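Suppressor of fused family protein (Neisseria gonorrhoeae, PDB 3K5J) is of unknown function but resembles the N-terminal domain of human Suppressor of fused and may act through protein binding. Local coordinates at residues A[7-12]-A[39-44]; A[54-59]-A[64-69]; A[128-131]-A[135-138]. All blocks are in the same frame, centred on the assembly; numbering follows the deposited sequence.

Interaction 1: A[7-12]-A[39-44]; sequences TVLSHL and QVFQVI
The N-terminal helix of this Sufu-like fold lies on one face of the mixed beta-sheet, and residues 7-12 settle there on the aromatic ring of Phe41 from strand 39-43. Three side chains meet that ring, Val8 and Leu9 from one turn and Leu12 from the next. Leu9 comes over one face: its CB sits 4.2 Å from the centroid of the Phe41 ring, 27° off the ring normal, a CH-pi contact directed at the CZ end, while CD1 of the same leucine reaches the CD1-CE1 bond. With CG of Leu9 opposite its own backbone N (chi1 178°), the branch runs across the phenyl group at about a right angle. Val8 uses CG1, 3.9 Å from Phe41 CE2, and Leu12 reaches nearer the root of the side chain, its CD1 lying 3.7 Å from Phe41 CB; both slant across the phenylalanine. The contact is made by apolar side chains, and no hydrogen bond joins the two segments. This is alpha-on-beta packing in which helix and strand run almost parallel, their axes 10.1 Å apart at closest and 15° from alignment. The Phe41 ring lies between the two backbones, where the CA atoms of Leu9 and Phe41 stand 7.4 Å apart. Strand 39-43 is held in the sheet by its neighbours, through backbone bonds from Phe41 to Val55 on one side and from Val40 to Phe24 on the other. Leu12 also reaches Val55, Val8 touches Ser57, and both Leu9 and Leu12 meet Ile21, which spreads the helix over three adjoining strands.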
loop_
_atom_site.group_PDB
_atom_site.type_symbol
_atom_site.label_atom_id
_atom_site.label_comp_id
_atom_site.label_asym_id
_atom_site.label_seq_id
_atom_site.Cartn_x
_atom_site.Cartn_y
_atom_site.Cartn_z
ATOM N N THR A 7 -2.680 -16.605 -8.169
ATOM C CA THR A 7 -2.778 -16.878 -6.719
ATOM C C THR A 7 -3.128 -15.615 -5.933
ATOM O O THR A 7 -3.988 -15.662 -5.060
ATOM C CB THR A 7 -1.562 -17.602 -6.112
ATOM O OG1 THR A 7 -0.451 -16.714 -5.920
ATOM C CG2 THR A 7 -1.208 -18.878 -6.937
ATOM N N VAL A 8 -2.520 -14.494 -6.278
ATOM C CA VAL A 8 -2.836 -13.230 -5.618
ATOM C C VAL A 8 -4.287 -12.831 -5.897
ATOM O O VAL A 8 -5.045 -12.481 -4.981
ATOM C CB VAL A 8 -1.843 -12.115 -6.009
ATOM C CG1 VAL A 8 -2.283 -10.729 -5.484
ATOM C CG2 VAL A 8 -0.409 -12.460 -5.571
ATOM N N LEU A 9 -4.685 -12.869 -7.157
ATOM C CA LEU A 9 -6.054 -12.499 -7.526
ATOM C C LEU A 9 -7.076 -13.356 -6.786
ATOM O O LEU A 9 -8.056 -12.832 -6.259
ATOM C CB LEU A 9 -6.259 -12.639 -9.025
ATOM C CG LEU A 9 -7.661 -12.338 -9.584
ATOM C CD1 LEU A 9 -8.184 -10.977 -9.139
ATOM C CD2 LEU A 9 -7.659 -12.521 -11.097
ATOM N N SER A 10 -6.823 -14.663 -6.708
ATOM C CA SER A 10 -7.738 -15.580 -5.992
ATOM C C SER A 10 -7.828 -15.249 -4.520
ATOM O O SER A 10 -8.890 -15.305 -3.931
ATOM C CB SER A 10 -7.257 -17.009 -6.169
ATOM O OG SER A 10 -7.491 -17.426 -7.496
ATOM N N HIS A 11 -6.687 -14.896 -3.924
ATOM C CA HIS A 11 -6.617 -14.491 -2.529
ATOM C C HIS A 11 -7.482 -13.245 -2.291
ATOM O O HIS A 11 -8.297 -13.182 -1.363
ATOM C CB HIS A 11 -5.156 -14.244 -2.136
ATOM C CG HIS A 11 -4.980 -13.776 -0.731
ATOM N ND1 HIS A 11 -5.270 -14.556 0.369
ATOM C CD2 HIS A 11 -4.521 -12.590 -0.255
ATOM C CE1 HIS A 11 -4.981 -13.868 1.463
ATOM N NE2 HIS A 11 -4.531 -12.675 1.112
ATOM N N LEU A 12 -7.344 -12.262 -3.168
ATOM C CA LEU A 12 -8.120 -11.039 -3.035
ATOM C C LEU A 12 -9.608 -11.275 -3.287
ATOM O O LEU A 12 -10.453 -10.731 -2.599
ATOM C CB LEU A 12 -7.595 -9.943 -3.973
ATOM C CG LEU A 12 -6.127 -9.563 -3.874
ATOM C CD1 LEU A 12 -5.733 -8.550 -4.946
ATOM C CD2 LEU A 12 -5.788 -9.100 -2.450
ATOM N N GLN A 39 1.819 -6.999 -11.726
ATOM C CA GLN A 39 0.473 -6.470 -11.874
ATOM C C GLN A 39 0.077 -5.582 -10.696
ATOM O O GLN A 39 0.663 -5.627 -9.620
ATOM C CB GLN A 39 -0.598 -7.564 -11.991
ATOM C CG GLN A 39 -0.496 -8.381 -13.253
ATOM C CD GLN A 39 -1.775 -9.110 -13.610
ATOM O OE1 GLN A 39 -1.873 -10.316 -13.438
ATOM N NE2 GLN A 39 -2.795 -8.346 -14.033
ATOM N N VAL A 40 -0.953 -4.770 -10.931
ATOM C CA VAL A 40 -1.717 -4.146 -9.846
ATOM C C VAL A 40 -3.154 -4.623 -10.015
ATOM O O VAL A 40 -3.675 -4.663 -11.137
ATOM C CB VAL A 40 -1.624 -2.596 -9.878
ATOM C CG1 VAL A 40 -2.636 -1.909 -8.937
ATOM C CG2 VAL A 40 -0.163 -2.197 -9.533
ATOM N N PHE A 41 -3.775 -4.962 -8.912
ATOM C CA PHE A 41 -5.210 -5.299 -8.864
ATOM C C PHE A 41 -5.965 -4.193 -8.159
ATOM O O PHE A 41 -5.491 -3.665 -7.170
ATOM C CB PHE A 41 -5.448 -6.636 -8.144
ATOM C CG PHE A 41 -4.897 -7.813 -8.900
ATOM C CD1 PHE A 41 -5.482 -8.195 -10.099
ATOM C CD2 PHE A 41 -3.794 -8.535 -8.429
ATOM C CE1 PHE A 41 -4.965 -9.276 -10.810
ATOM C CE2 PHE A 41 -3.290 -9.631 -9.140
ATOM C CZ PHE A 41 -3.844 -9.992 -10.329
ATOM N N GLN A 42 -7.130 -3.838 -8.705
ATOM C CA GLN A 42 -8.013 -2.800 -8.189
ATOM C C GLN A 42 -9.318 -3.454 -7.731
ATOM O O GLN A 42 -10.059 -4.022 -8.566
ATOM C CB GLN A 42 -8.302 -1.802 -9.290
ATOM C CG GLN A 42 -9.250 -0.685 -8.954
ATOM C CD GLN A 42 -9.779 -0.021 -10.193
ATOM O OE1 GLN A 42 -10.368 -0.703 -11.054
ATOM N NE2 GLN A 42 -9.632 1.293 -10.285
ATOM N N VAL A 43 -9.592 -3.376 -6.434
ATOM C CA VAL A 43 -10.822 -3.864 -5.860
ATOM C C VAL A 43 -11.815 -2.678 -5.916
ATOM O O VAL A 43 -11.571 -1.632 -5.302
ATOM C CB VAL A 43 -10.651 -4.381 -4.426
ATOM C CG1 VAL A 43 -11.949 -5.014 -3.920
ATOM C CG2 VAL A 43 -9.457 -5.368 -4.320
ATOM N N ILE A 44 -12.873 -2.860 -6.675
ATOM C CA ILE A 44 -13.809 -1.798 -6.995
ATOM C C ILE A 44 -14.923 -1.761 -5.960
ATOM O O ILE A 44 -15.520 -2.796 -5.645
ATOM C CB ILE A 44 -14.392 -2.059 -8.398
ATOM C CG1 ILE A 44 -13.279 -1.995 -9.443
ATOM C CG2 ILE A 44 -15.489 -1.043 -8.766
ATOM C CD1 ILE A 44 -13.613 -2.737 -10.762
#

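Interaction 2: A[54-59]-A[64-69]; sequences YVSSGI and GQEFFI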
loop_
_atom_site.group_PDB
_atom_site.type_symbol
_atom_site.label_atom_id
_atom_site.label_comp_id
_atom_site.label_asym_id
_atom_site.label_seq_id
_atom_site.Cartn_x
_atom_site.Cartn_y
_atom_site.Cartn_z
ATOM N N TYR A 54 -5.981 -0.800 -4.091
ATOM C CA TYR A 54 -4.987 -1.110 -5.111
ATOM C C TYR A 54 -3.889 -1.976 -4.507
ATOM O O TYR A 54 -3.280 -1.573 -3.506
ATOM C CB TYR A 54 -4.375 0.160 -5.679
ATOM C CG TYR A 54 -5.314 1.060 -6.498
ATOM C CD1 TYR A 54 -6.259 1.859 -5.877
ATOM C CD2 TYR A 54 -5.314 0.987 -7.882
ATOM C CE1 TYR A 54 -7.133 2.632 -6.621
ATOM C CE2 TYR A 54 -6.177 1.770 -8.638
ATOM C CZ TYR A 54 -7.084 2.599 -7.993
ATOM O OH TYR A 54 -7.953 3.357 -8.769
ATOM N N VAL A 55 -3.656 -3.157 -5.110
ATOM C CA VAL A 55 -2.808 -4.167 -4.518
ATOM C C VAL A 55 -1.712 -4.588 -5.516
ATOM O O VAL A 55 -2.002 -4.844 -6.684
ATOM C CB VAL A 55 -3.610 -5.449 -4.107
ATOM C CG1 VAL A 55 -2.663 -6.445 -3.374
ATOM C CG2 VAL A 55 -4.884 -5.088 -3.299
ATOM N N SER A 56 -0.457 -4.648 -5.072
ATOM C CA SER A 56 0.613 -5.142 -5.925
ATOM C C SER A 56 0.564 -6.655 -6.122
ATOM O O SER A 56 0.109 -7.379 -5.226
ATOM C CB SER A 56 1.962 -4.738 -5.366
ATOM O OG SER A 56 2.314 -5.399 -4.147
ATOM N N SER A 57 1.157 -7.110 -7.221
ATOM C CA SER A 57 1.309 -8.539 -7.450
ATOM C C SER A 57 2.578 -8.835 -8.230
ATOM O O SER A 57 2.682 -8.513 -9.429
ATOM C CB SER A 57 0.092 -9.072 -8.241
ATOM O OG SER A 57 0.163 -10.493 -8.418
ATOM N N GLY A 58 3.536 -9.415 -7.536
ATOM C CA GLY A 58 4.786 -9.842 -8.154
ATOM C C GLY A 58 5.982 -9.618 -7.236
ATOM O O GLY A 58 6.988 -10.325 -7.306
ATOM N N ILE A 59 5.888 -8.627 -6.359
ATOM C CA ILE A 59 6.966 -8.301 -5.417
ATOM C C ILE A 59 7.170 -9.464 -4.460
ATOM O O ILE A 59 8.284 -9.755 -4.042
ATOM C CB ILE A 59 6.653 -6.960 -4.636
ATOM C CG1 ILE A 59 6.553 -5.763 -5.604
ATOM C CG2 ILE A 59 7.665 -6.769 -3.496
ATOM C CD1 ILE A 59 5.972 -4.510 -5.044
ATOM N N GLY A 64 8.665 -11.629 -0.307
ATOM C CA GLY A 64 7.799 -12.301 0.643
ATOM C C GLY A 64 6.537 -11.529 1.077
ATOM O O GLY A 64 5.760 -11.987 1.920
ATOM N N GLN A 65 6.344 -10.348 0.472
ATOM C CA GLN A 65 5.171 -9.533 0.756
ATOM C C GLN A 65 4.797 -8.702 -0.492
ATOM O O GLN A 65 5.641 -8.409 -1.333
ATOM C CB GLN A 65 5.333 -8.629 1.990
ATOM C CG GLN A 65 6.622 -7.795 1.947
ATOM C CD GLN A 65 7.685 -8.232 2.916
ATOM O OE1 GLN A 65 7.657 -9.362 3.407
ATOM N NE2 GLN A 65 8.661 -7.357 3.158
ATOM N N GLU A 66 3.516 -8.375 -0.525
ATOM C CA GLU A 66 2.923 -7.392 -1.418
ATOM C C GLU A 66 2.435 -6.213 -0.587
ATOM O O GLU A 66 2.413 -6.283 0.652
ATOM C CB GLU A 66 1.733 -7.985 -2.155
ATOM C CG GLU A 66 2.025 -9.195 -3.016
ATOM C CD GLU A 66 2.921 -9.015 -4.225
ATOM O OE1 GLU A 66 3.248 -7.857 -4.577
ATOM O OE2 GLU A 66 3.323 -10.066 -4.818
ATOM N N PHE A 67 2.008 -5.152 -1.281
ATOM C CA PHE A 67 1.611 -3.904 -0.641
ATOM C C PHE A 67 0.269 -3.433 -1.212
ATOM O O PHE A 67 -0.034 -3.656 -2.393
ATOM C CB PHE A 67 2.673 -2.836 -0.880
ATOM C CG PHE A 67 4.029 -3.212 -0.346
ATOM C CD1 PHE A 67 4.295 -3.099 1.018
ATOM C CD2 PHE A 67 4.969 -3.812 -1.145
ATOM C CE1 PHE A 67 5.506 -3.492 1.517
ATOM C CE2 PHE A 67 6.181 -4.245 -0.612
ATOM C CZ PHE A 67 6.444 -4.093 0.706
ATOM N N PHE A 68 -0.535 -2.735 -0.410
ATOM C CA PHE A 68 -1.766 -2.167 -0.919
ATOM C C PHE A 68 -2.034 -0.776 -0.374
ATOM O O PHE A 68 -1.602 -0.415 0.729
ATOM C CB PHE A 68 -2.990 -3.086 -0.662
ATOM C CG PHE A 68 -3.313 -3.307 0.761
ATOM C CD1 PHE A 68 -4.201 -2.440 1.406
ATOM C CD2 PHE A 68 -2.800 -4.367 1.461
ATOM C CE1 PHE A 68 -4.507 -2.615 2.748
ATOM C CE2 PHE A 68 -3.131 -4.546 2.791
ATOM C CZ PHE A 68 -3.973 -3.677 3.446
ATOM N N ILE A 69 -2.797 -0.020 -1.160
ATOM C CA ILE A 69 -3.225 1.358 -0.863
ATOM C C ILE A 69 -4.751 1.363 -0.818
ATOM O O ILE A 69 -5.401 0.821 -1.750
ATOM C CB ILE A 69 -2.729 2.339 -1.939
ATOM C CG1 ILE A 69 -1.208 2.378 -2.017
ATOM C CG2 ILE A 69 -3.318 3.742 -1.717
ATOM C CD1 ILE A 69 -0.610 2.917 -3.322
#
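Glu66 OE2 is gripped by three groups: Gly58 N, 2.8 Å from Glu66 OE2, the backbone N of Gly60, and Tyr4 OH of the N-terminal helix. The bond from Gly58 is nearly straight (171°) but meets the syn side 33° out of the carboxylate plane. The other oxygen takes the hydroxyl of Ser56, Glu66 OE1 lying 2.7 Å from Ser56 OG, on the anti lone pair that faces away from OE2. A weak second donor, Ile59 N, approaches the same Glu66 OE1 at 3.3 Å. The clustered donors round this buried carboxylate would be expected to stabilise its negative charge. A bend at chi2 folds the Glu66 chain back toward the turn where strand 52-57 ends. Ser56 OG serves both ways, accepting Phe67 N at 2.9 Å while giving its proton to Glu66; a chi1 of 69° sets the hydroxyl between the backbone N and carbonyl carbon, facing strand 65-71. The two strands form an antiparallel beta hairpin whose connection carries the short helix 60-63. Ser56 N returns a bond to Phe67 O. Farther on, Tyr54 and Ile69 make a hydrogen-bonded pair, with Tyr54 N 2.9 Å from Ile69 O and a reciprocal bond from Ile69 N to Tyr54 O. Val55 and Phe68, a non-hydrogen-bonded pair, point the same way and touch through Val55 CG2 and Phe68 CB, 3.8 Å apart. Beside the turn, Ile59 CD1 meets the edge of the Phe67 ring, 4.1 Å from Phe67 CD2, and helix 77-91 packs against Ile59 through Ser89 and Met90.

Interaction 3: A[128-131]-A[135-138]; sequences ELEY and VRFF
The guanidinium of Arg136 has Tyr131 OH 3.3 Å above one face, offset toward the rim, and the edge of the Phe138 ring on the other, with Phe138 CE1 3.6 Å over its centre. At its edge comes Glu130, whose OE2 is 2.8 Å from Arg136 NH2 in a salt bridge that is nearly straight (170°) and lies almost in the guanidinium plane. The Glu130 carboxylate itself is turned 51° from that plane and is met close to the C-O axis of OE2. The Tyr131 ring, by contrast, is only 17° from parallel to the guanidinium; Arg136 CG covers one of its faces, 3.8 Å from the ring centroid in a CH-pi contact, and Glu130 OE1 lies at its edge, in plane. A bend at chi3 in the arginine lets its methylenes run along the tyrosine while the charged end reaches the glutamate, whose own chain is extended. The arrangement belongs to a tight beta hairpin that follows directly on helix 127-130: Tyr131 enters the short strand 131-132, and the chain turns back into strand 135-143, with Tyr131 and Arg136 forming an antiparallel non-hydrogen-bonded pair. Glu130 O, near the end of the helix, accepts Phe137 N at 2.8 Å, the donor tilted out of the carbonyl plane; it also lies at the edge of the Phe137 ring. Leu129 O approaches that ring 3.5 Å from Phe137 CD1, and bonds His11 NE2 as well. The imidazole of His11, from helix 2-15, stacks on Phe137, and Val8 of the same helix touches the Phe137 side chain too.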
loop_
_atom_site.group_PDB
_atom_site.type_symbol
_atom_site.label_atom_id
_atom_site.label_comp_id
_atom_site.label_asym_id
_atom_site.label_seq_id
_atom_site.Cartn_x
_atom_site.Cartn_y
_atom_site.Cartn_z
ATOM N N GLU A 128 -7.066 -12.688 7.499
ATOM C CA GLU A 128 -7.500 -13.384 6.275
ATOM C C GLU A 128 -6.912 -12.737 5.018
ATOM O O GLU A 128 -6.648 -13.428 4.037
ATOM C CB GLU A 128 -9.030 -13.417 6.134
ATOM C CG GLU A 128 -9.540 -14.301 4.973
ATOM C CD GLU A 128 -11.048 -14.329 4.870
ATOM O OE1 GLU A 128 -11.725 -13.671 5.675
ATOM O OE2 GLU A 128 -11.537 -14.996 3.959
ATOM N N LEU A 129 -6.704 -11.425 5.062
ATOM C CA LEU A 129 -5.998 -10.734 3.994
ATOM C C LEU A 129 -4.471 -10.807 4.187
ATOM O O LEU A 129 -3.741 -11.017 3.230
ATOM C CB LEU A 129 -6.446 -9.295 3.871
ATOM C CG LEU A 129 -5.778 -8.539 2.698
ATOM C CD1 LEU A 129 -6.206 -9.096 1.318
ATOM C CD2 LEU A 129 -6.074 -6.996 2.766
ATOM N N GLU A 130 -4.001 -10.673 5.427
ATOM C CA GLU A 130 -2.576 -10.614 5.742
ATOM C C GLU A 130 -1.748 -11.752 5.139
ATOM O O GLU A 130 -0.663 -11.494 4.642
ATOM C CB GLU A 130 -2.398 -10.574 7.267
ATOM C CG GLU A 130 -0.959 -10.332 7.738
ATOM C CD GLU A 130 -0.743 -10.728 9.175
ATOM O OE1 GLU A 130 -1.655 -11.331 9.791
ATOM O OE2 GLU A 130 0.338 -10.386 9.678
ATOM N N TYR A 131 -2.214 -12.997 5.278
ATOM C CA TYR A 131 -1.449 -14.170 4.829
ATOM C C TYR A 131 -2.114 -14.894 3.704
ATOM O O TYR A 131 -3.290 -15.245 3.776
ATOM C CB TYR A 131 -1.253 -15.173 5.982
ATOM C CG TYR A 131 -0.069 -14.846 6.889
ATOM C CD1 TYR A 131 -0.167 -13.982 7.982
ATOM C CD2 TYR A 131 1.161 -15.447 6.675
ATOM C CE1 TYR A 131 0.941 -13.708 8.777
ATOM C CE2 TYR A 131 2.271 -15.150 7.451
ATOM C CZ TYR A 131 2.164 -14.293 8.518
ATOM O OH TYR A 131 3.284 -14.034 9.311
ATOM N N VAL A 135 3.355 -15.672 1.514
ATOM C CA VAL A 135 3.352 -14.249 1.218
ATOM C C VAL A 135 2.406 -13.471 2.101
ATOM O O VAL A 135 1.288 -13.893 2.373
ATOM C CB VAL A 135 3.013 -14.031 -0.282
ATOM C CG1 VAL A 135 2.882 -12.584 -0.651
ATOM C CG2 VAL A 135 4.096 -14.715 -1.198
ATOM N N ARG A 136 2.853 -12.299 2.530
ATOM C CA ARG A 136 2.011 -11.429 3.316
ATOM C C ARG A 136 1.608 -10.174 2.559
ATOM O O ARG A 136 2.234 -9.822 1.573
ATOM C CB ARG A 136 2.789 -11.047 4.558
ATOM C CG ARG A 136 3.101 -12.255 5.459
ATOM C CD ARG A 136 4.025 -11.877 6.606
ATOM N NE ARG A 136 3.291 -11.199 7.660
ATOM C CZ ARG A 136 3.889 -10.648 8.722
ATOM N NH1 ARG A 136 5.219 -10.592 8.834
ATOM N NH2 ARG A 136 3.145 -10.136 9.662
ATOM N N PHE A 137 0.530 -9.540 3.004
ATOM C CA PHE A 137 -0.017 -8.321 2.391
ATOM C C PHE A 137 0.019 -7.197 3.406
ATOM O O PHE A 137 -0.674 -7.242 4.433
ATOM C CB PHE A 137 -1.449 -8.569 1.912
ATOM C CG PHE A 137 -1.473 -9.448 0.677
ATOM C CD1 PHE A 137 -1.305 -10.825 0.767
ATOM C CD2 PHE A 137 -1.630 -8.878 -0.566
ATOM C CE1 PHE A 137 -1.185 -11.588 -0.356
ATOM C CE2 PHE A 137 -1.552 -9.664 -1.714
ATOM C CZ PHE A 137 -1.356 -11.021 -1.596
ATOM N N PHE A 138 0.876 -6.229 3.134
ATOM C CA PHE A 138 1.083 -5.085 4.008
ATOM C C PHE A 138 0.409 -3.830 3.466
ATOM O O PHE A 138 0.331 -3.607 2.263
ATOM C CB PHE A 138 2.599 -4.802 4.243
ATOM C CG PHE A 138 3.347 -5.888 4.960
ATOM C CD1 PHE A 138 2.720 -6.805 5.775
ATOM C CD2 PHE A 138 4.694 -6.022 4.741
ATOM C CE1 PHE A 138 3.465 -7.761 6.435
ATOM C CE2 PHE A 138 5.436 -7.021 5.382
ATOM C CZ PHE A 138 4.791 -7.884 6.215
#

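The three contacts follow in series along the chain and all reach the same mixed sheet. Interactions 1 and 2 have centres about 9 Å apart and meet where strands 39-43 and 52-57 pair, through bonds such as Gln39 O to Ser57 N. Interactions 2 and 3, also about 9 Å apart between centres, meet across the parallel strands 65-71 and 135-143, where Glu66 bonds Arg136 and Phe138 through the backbone. Helix 2-15, part of interaction 1, also reaches interaction 3, about 12 Å away between centres, bonding the end of helix 127-130 and packing on strand 135-143. The N-terminal helix thereby joins widely separated parts of the Sufu-like sequence.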